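Local structure of bluetongue virus COAT protein VP7 (Bluetongue virus, 1BVP) at residues I184-R189 / V243-V248; V208-G213 / A229-H234. The protein forms trimeric capsomers that assemble on an inner VP3 scaffold to build the bluetongue virus core, and probably contributes to binding a receptor on the host cell surface. One frame throughout, in Å; residues are numbered along the deposited sequence.

Interaction 1. Residues I184-R189 / V243-V248; sequences IYLVWR and VQIQVV
Gln246 OE1 is held by two nitrogens of one guanidinium group, Arg189 NH1 and NH2, with NH2 to OE1 at 2.9 Å. The residues sit on neighbouring antiparallel strands of the beta-sandwich (jelly-roll) domain of VP7; Arg189 presents its NH1/NH2 end, and OE1 lies in the guanidinium plane. NH2 approaches OE1 nearly in line with the amide C=O, whereas NH1 comes in at a C=O...N angle of 141°, out of the amide plane. Gln246 presents this oxygen through an extended chain with CG anti to the backbone N (chi1 -175°), and the amide and guanidinium planes are turned 35° apart. Val187 CG2 lies over one guanidinium face, near its rim. Arg189 NH2 and NE donate further hydrogen bonds to Leu130 O and Thr132 OG1 of the second subunit, tying the intrachain grip to the trimer interface. In the backbone, Val187 and Gln246 bond in both directions, with Gln246 N 2.8 Å from Val187 O, and Arg189 and Gln244 do the same. On the face carrying Leu186, Trp188, Ile245 and Val247, the packing is apolar. Leu186 divides its contacts between two residues, CG meeting Ile245 CG2 at 3.9 Å and CD1 meeting Val247 CG2 at 3.7 Å.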
loop_
_atom_site.group_PDB
_atom_site.type_symbol
_atom_site.label_atom_id
_atom_site.label_comp_id
_atom_site.label_asym_id
_atom_site.label_seq_id
_atom_site.Cartn_x
_atom_site.Cartn_y
_atom_site.Cartn_z
ATOM N N ILE A 184 -6.767 -9.734 -17.604
ATOM C CA ILE A 184 -6.952 -10.748 -16.570
ATOM C C ILE A 184 -5.686 -11.557 -16.591
ATOM O O ILE A 184 -5.226 -11.945 -17.663
ATOM C CB ILE A 184 -8.166 -11.660 -16.883
ATOM C CG1 ILE A 184 -9.378 -10.783 -17.179
ATOM C CG2 ILE A 184 -8.492 -12.567 -15.693
ATOM C CD1 ILE A 184 -10.627 -11.516 -17.374
ATOM N N TYR A 185 -5.068 -11.718 -15.424
ATOM C CA TYR A 185 -3.822 -12.455 -15.343
ATOM C C TYR A 185 -4.086 -13.815 -14.726
ATOM O O TYR A 185 -4.507 -13.960 -13.570
ATOM C CB TYR A 185 -2.739 -11.651 -14.603
ATOM C CG TYR A 185 -2.420 -10.346 -15.311
ATOM C CD1 TYR A 185 -3.195 -9.197 -15.093
ATOM C CD2 TYR A 185 -1.408 -10.278 -16.251
ATOM C CE1 TYR A 185 -2.977 -8.026 -15.797
ATOM C CE2 TYR A 185 -1.173 -9.100 -16.968
ATOM C CZ TYR A 185 -1.968 -7.975 -16.737
ATOM O OH TYR A 185 -1.743 -6.819 -17.469
ATOM N N LEU A 186 -3.870 -14.799 -15.582
ATOM C CA LEU A 186 -4.104 -16.196 -15.330
ATOM C C LEU A 186 -2.886 -17.065 -15.144
ATOM O O LEU A 186 -1.795 -16.735 -15.602
ATOM C CB LEU A 186 -4.771 -16.750 -16.584
ATOM C CG LEU A 186 -6.264 -16.718 -16.780
ATOM C CD1 LEU A 186 -6.932 -15.737 -15.874
ATOM C CD2 LEU A 186 -6.533 -16.440 -18.215
ATOM N N VAL A 187 -3.082 -18.168 -14.435
ATOM C CA VAL A 187 -2.074 -19.227 -14.376
ATOM C C VAL A 187 -2.886 -20.508 -14.262
ATOM O O VAL A 187 -3.895 -20.532 -13.551
ATOM C CB VAL A 187 -0.873 -19.073 -13.364
ATOM C CG1 VAL A 187 -0.999 -17.871 -12.512
ATOM C CG2 VAL A 187 -0.630 -20.363 -12.607
ATOM N N TRP A 188 -2.602 -21.465 -15.155
ATOM C CA TRP A 188 -3.338 -22.752 -15.161
ATOM C C TRP A 188 -2.481 -23.910 -14.716
ATOM O O TRP A 188 -1.266 -23.946 -14.946
ATOM C CB TRP A 188 -4.012 -23.060 -16.516
ATOM C CG TRP A 188 -3.095 -23.561 -17.617
ATOM C CD1 TRP A 188 -2.405 -22.809 -18.531
ATOM C CD2 TRP A 188 -2.743 -24.930 -17.890
ATOM N NE1 TRP A 188 -1.635 -23.617 -19.340
ATOM C CE2 TRP A 188 -1.819 -24.921 -18.967
ATOM C CE3 TRP A 188 -3.129 -26.166 -17.337
ATOM C CZ2 TRP A 188 -1.270 -26.092 -19.492
ATOM C CZ3 TRP A 188 -2.592 -27.324 -17.864
ATOM C CH2 TRP A 188 -1.667 -27.280 -18.929
ATOM N N ARG A 189 -3.104 -24.829 -13.999
ATOM C CA ARG A 189 -2.391 -25.995 -13.507
ATOM C C ARG A 189 -3.186 -27.281 -13.777
ATOM O O ARG A 189 -4.420 -27.262 -13.964
ATOM C CB ARG A 189 -2.199 -25.844 -12.007
ATOM C CG ARG A 189 -1.438 -24.635 -11.604
ATOM C CD ARG A 189 -1.378 -24.509 -10.105
ATOM N NE ARG A 189 -0.759 -23.247 -9.680
ATOM C CZ ARG A 189 -1.422 -22.102 -9.467
ATOM N NH1 ARG A 189 -2.737 -22.041 -9.627
ATOM N NH2 ARG A 189 -0.776 -21.005 -9.097
ATOM N N VAL A 243 -8.281 -29.345 -14.928
ATOM C CA VAL A 243 -7.286 -28.271 -14.858
ATOM C C VAL A 243 -7.842 -27.159 -14.002
ATOM O O VAL A 243 -9.084 -27.003 -13.945
ATOM C CB VAL A 243 -6.905 -27.680 -16.256
ATOM C CG1 VAL A 243 -6.474 -28.776 -17.192
ATOM C CG2 VAL A 243 -8.044 -26.898 -16.848
ATOM N N GLN A 244 -6.972 -26.496 -13.221
ATOM C CA GLN A 244 -7.441 -25.312 -12.472
ATOM C C GLN A 244 -6.885 -24.089 -13.153
ATOM O O GLN A 244 -5.791 -24.127 -13.738
ATOM C CB GLN A 244 -7.080 -25.285 -11.005
ATOM C CG GLN A 244 -5.745 -24.772 -10.670
ATOM C CD GLN A 244 -5.564 -24.693 -9.168
ATOM O OE1 GLN A 244 -6.514 -24.916 -8.434
ATOM N NE2 GLN A 244 -4.347 -24.380 -8.700
ATOM N N ILE A 245 -7.712 -23.060 -13.218
ATOM C CA ILE A 245 -7.294 -21.795 -13.811
ATOM C C ILE A 245 -7.529 -20.731 -12.767
ATOM O O ILE A 245 -8.660 -20.542 -12.285
ATOM C CB ILE A 245 -8.063 -21.450 -15.061
ATOM C CG1 ILE A 245 -7.764 -22.488 -16.147
ATOM C CG2 ILE A 245 -7.648 -20.087 -15.523
ATOM C CD1 ILE A 245 -8.668 -22.338 -17.374
ATOM N N GLN A 246 -6.420 -20.151 -12.323
ATOM C CA GLN A 246 -6.422 -19.111 -11.295
ATOM C C GLN A 246 -6.304 -17.697 -11.844
ATOM O O GLN A 246 -5.440 -17.441 -12.700
ATOM C CB GLN A 246 -5.228 -19.302 -10.398
ATOM C CG GLN A 246 -5.215 -18.358 -9.249
ATOM C CD GLN A 246 -3.926 -18.439 -8.448
ATOM O OE1 GLN A 246 -3.053 -19.271 -8.727
ATOM N NE2 GLN A 246 -3.796 -17.565 -7.450
ATOM N N VAL A 247 -7.174 -16.796 -11.376
ATOM C CA VAL A 247 -7.081 -15.382 -11.757
ATOM C C VAL A 247 -6.215 -14.760 -10.646
ATOM O O VAL A 247 -6.717 -14.423 -9.551
ATOM C CB VAL A 247 -8.451 -14.660 -11.832
ATOM C CG1 VAL A 247 -8.244 -13.185 -12.024
ATOM C CG2 VAL A 247 -9.257 -15.182 -12.995
ATOM N N VAL A 248 -4.910 -14.660 -10.910
ATOM C CA VAL A 248 -3.994 -14.111 -9.927
ATOM C C VAL A 248 -4.275 -12.643 -9.563
ATOM O O VAL A 248 -4.141 -12.256 -8.400
ATOM C CB VAL A 248 -2.533 -14.468 -10.227
ATOM C CG1 VAL A 248 -2.340 -14.702 -11.655
ATOM C CG2 VAL A 248 -1.620 -13.420 -9.699
#

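Interaction 2. Residues V208-G213 / A229-H234; sequences VTVSVG and AALHVH
Ala229 opens segment 229-234 with its CB against Gly213 CA, 3.9 Å away, at the end where the two chains leave the ladder. Ala230 turns its carbonyl inward, and Gly213 N bonds to Ala230 O at 2.9 Å, carrying the backbone pairing past the end of the regular strands. Leu231 then joins the face shared with Val210 and Val212: its CD1 lies alongside Val212 CG2 at 3.6 Å, the two side chains pointing the same way. His232 stands on the other face, paired with Ser211 by two backbone bonds, the straighter running from His232 N to Ser211 O (167°). Ser211 OG, placed between its own backbone N and carbonyl carbon (chi1 76°), rests 3.4 Å from His232 CB, while His232 ND1 is hydrogen-bonded to Asp170 OD1. Val233 returns to the apolar face, where its CG1 is 4.3 Å from Val210 CG2. His234 closes the ladder through two more backbone bonds, to Thr209 O and from Thr209 N. Thr209 OG1 sits 3.5 Å from His234 CB, at the imidazole edge. With the Val212 and Leu231 face packed on Trp225 and the histidine face partly exposed, this is the inner strand pair of the four-stranded antiparallel sheet in the jelly-roll sandwich.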
loop_
_atom_site.group_PDB
_atom_site.type_symbol
_atom_site.label_atom_id
_atom_site.label_comp_id
_atom_site.label_asym_id
_atom_site.label_seq_id
_atom_site.Cartn_x
_atom_site.Cartn_y
_atom_site.Cartn_z
ATOM N N VAL A 208 -2.379 -32.424 -21.483
ATOM C CA VAL A 208 -3.480 -31.466 -21.554
ATOM C C VAL A 208 -2.897 -30.127 -21.962
ATOM O O VAL A 208 -1.766 -29.786 -21.571
ATOM C CB VAL A 208 -4.141 -31.274 -20.187
ATOM C CG1 VAL A 208 -5.398 -30.438 -20.338
ATOM C CG2 VAL A 208 -4.477 -32.611 -19.585
ATOM N N THR A 209 -3.648 -29.374 -22.753
ATOM C CA THR A 209 -3.186 -28.066 -23.185
ATOM C C THR A 209 -4.239 -26.985 -23.009
ATOM O O THR A 209 -5.444 -27.258 -23.011
ATOM C CB THR A 209 -2.729 -28.043 -24.674
ATOM O OG1 THR A 209 -3.855 -28.245 -25.545
ATOM C CG2 THR A 209 -1.664 -29.080 -24.921
ATOM N N VAL A 210 -3.747 -25.765 -22.798
ATOM C CA VAL A 210 -4.571 -24.561 -22.666
ATOM C C VAL A 210 -3.971 -23.597 -23.695
ATOM O O VAL A 210 -2.746 -23.521 -23.856
ATOM C CB VAL A 210 -4.491 -23.938 -21.242
ATOM C CG1 VAL A 210 -5.340 -22.682 -21.190
ATOM C CG2 VAL A 210 -5.002 -24.925 -20.202
ATOM N N SER A 211 -4.818 -22.968 -24.488
ATOM C CA SER A 211 -4.312 -22.045 -25.482
ATOM C C SER A 211 -5.163 -20.781 -25.419
ATOM O O SER A 211 -6.374 -20.833 -25.089
ATOM C CB SER A 211 -4.344 -22.672 -26.878
ATOM O OG SER A 211 -5.667 -22.688 -27.395
ATOM N N VAL A 212 -4.508 -19.646 -25.648
ATOM C CA VAL A 212 -5.186 -18.358 -25.605
ATOM C C VAL A 212 -5.098 -17.742 -26.979
ATOM O O VAL A 212 -4.003 -17.558 -27.498
ATOM C CB VAL A 212 -4.552 -17.400 -24.562
ATOM C CG1 VAL A 212 -5.327 -16.102 -24.554
ATOM C CG2 VAL A 212 -4.579 -18.029 -23.146
ATOM N N GLY A 213 -6.252 -17.455 -27.580
ATOM C CA GLY A 213 -6.270 -16.893 -28.923
ATOM C C GLY A 213 -5.500 -17.748 -29.935
ATOM O O GLY A 213 -4.831 -17.217 -30.824
ATOM N N ALA A 229 -10.209 -12.994 -26.291
ATOM C CA ALA A 229 -9.618 -14.099 -27.049
ATOM C C ALA A 229 -10.069 -15.425 -26.465
ATOM O O ALA A 229 -10.209 -15.553 -25.250
ATOM C CB ALA A 229 -8.105 -14.015 -27.015
ATOM N N ALA A 230 -10.244 -16.424 -27.324
ATOM C CA ALA A 230 -10.700 -17.744 -26.884
ATOM C C ALA A 230 -9.726 -18.476 -25.971
ATOM O O ALA A 230 -8.513 -18.573 -26.239
ATOM C CB ALA A 230 -11.052 -18.592 -28.068
ATOM N N LEU A 231 -10.290 -18.987 -24.887
ATOM C CA LEU A 231 -9.555 -19.725 -23.868
ATOM C C LEU A 231 -9.940 -21.170 -24.138
ATOM O O LEU A 231 -11.014 -21.636 -23.727
ATOM C CB LEU A 231 -10.066 -19.281 -22.508
ATOM C CG LEU A 231 -9.129 -19.511 -21.359
ATOM C CD1 LEU A 231 -7.773 -19.025 -21.752
ATOM C CD2 LEU A 231 -9.657 -18.708 -20.215
ATOM N N HIS A 232 -9.050 -21.868 -24.827
ATOM C CA HIS A 232 -9.305 -23.220 -25.274
ATOM C C HIS A 232 -8.563 -24.347 -24.557
ATOM O O HIS A 232 -7.331 -24.438 -24.604
ATOM C CB HIS A 232 -9.001 -23.242 -26.765
ATOM C CG HIS A 232 -9.460 -24.480 -27.466
ATOM N ND1 HIS A 232 -10.784 -24.713 -27.779
ATOM C CD2 HIS A 232 -8.763 -25.540 -27.950
ATOM C CE1 HIS A 232 -10.883 -25.859 -28.429
ATOM N NE2 HIS A 232 -9.673 -26.380 -28.546
ATOM N N VAL A 233 -9.321 -25.230 -23.912
ATOM C CA VAL A 233 -8.718 -26.366 -23.219
ATOM C C VAL A 233 -8.868 -27.636 -24.073
ATOM O O VAL A 233 -9.906 -27.864 -24.696
ATOM C CB VAL A 233 -9.350 -26.613 -21.845
ATOM C CG1 VAL A 233 -8.374 -27.401 -20.989
ATOM C CG2 VAL A 233 -9.730 -25.290 -21.171
ATOM N N HIS A 234 -7.809 -28.433 -24.135
ATOM C CA HIS A 234 -7.803 -29.661 -24.913
ATOM C C HIS A 234 -7.155 -30.822 -24.140
ATOM O O HIS A 234 -6.016 -30.708 -23.655
ATOM C CB HIS A 234 -7.049 -29.426 -26.230
ATOM C CG HIS A 234 -6.898 -30.648 -27.087
ATOM N ND1 HIS A 234 -7.891 -31.600 -27.219
ATOM C CD2 HIS A 234 -5.863 -31.074 -27.854
ATOM C CE1 HIS A 234 -7.475 -32.562 -28.030
ATOM N NE2 HIS A 234 -6.248 -32.266 -28.427
#

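In the fold
Both contacts belong to the beta-rich domain, apart from the chain's helical part, and their centres are 12 Å apart. Interaction 2 lies within the chain loop that interaction 1 closes: strand 183-195 comes first, then 209-212, 231-234 and finally 241-252. Interaction 1 pairs strands of the seven-stranded antiparallel sheet, interaction 2 the central strands of the four-stranded one. The sheets meet through apolar faces, with Trp188 CD2 close to Val210 CG2 and Val243 CG1 3.7 Å from Val208 CG1. The chain thus crosses from one sheet to the other and back, and the two share a core. Of the two contacts, interaction 1 alone touches a second subunit: the face carrying Arg189, Gln244 and Gln246 meets it, whereas the Trp188 face packs against the other sheet.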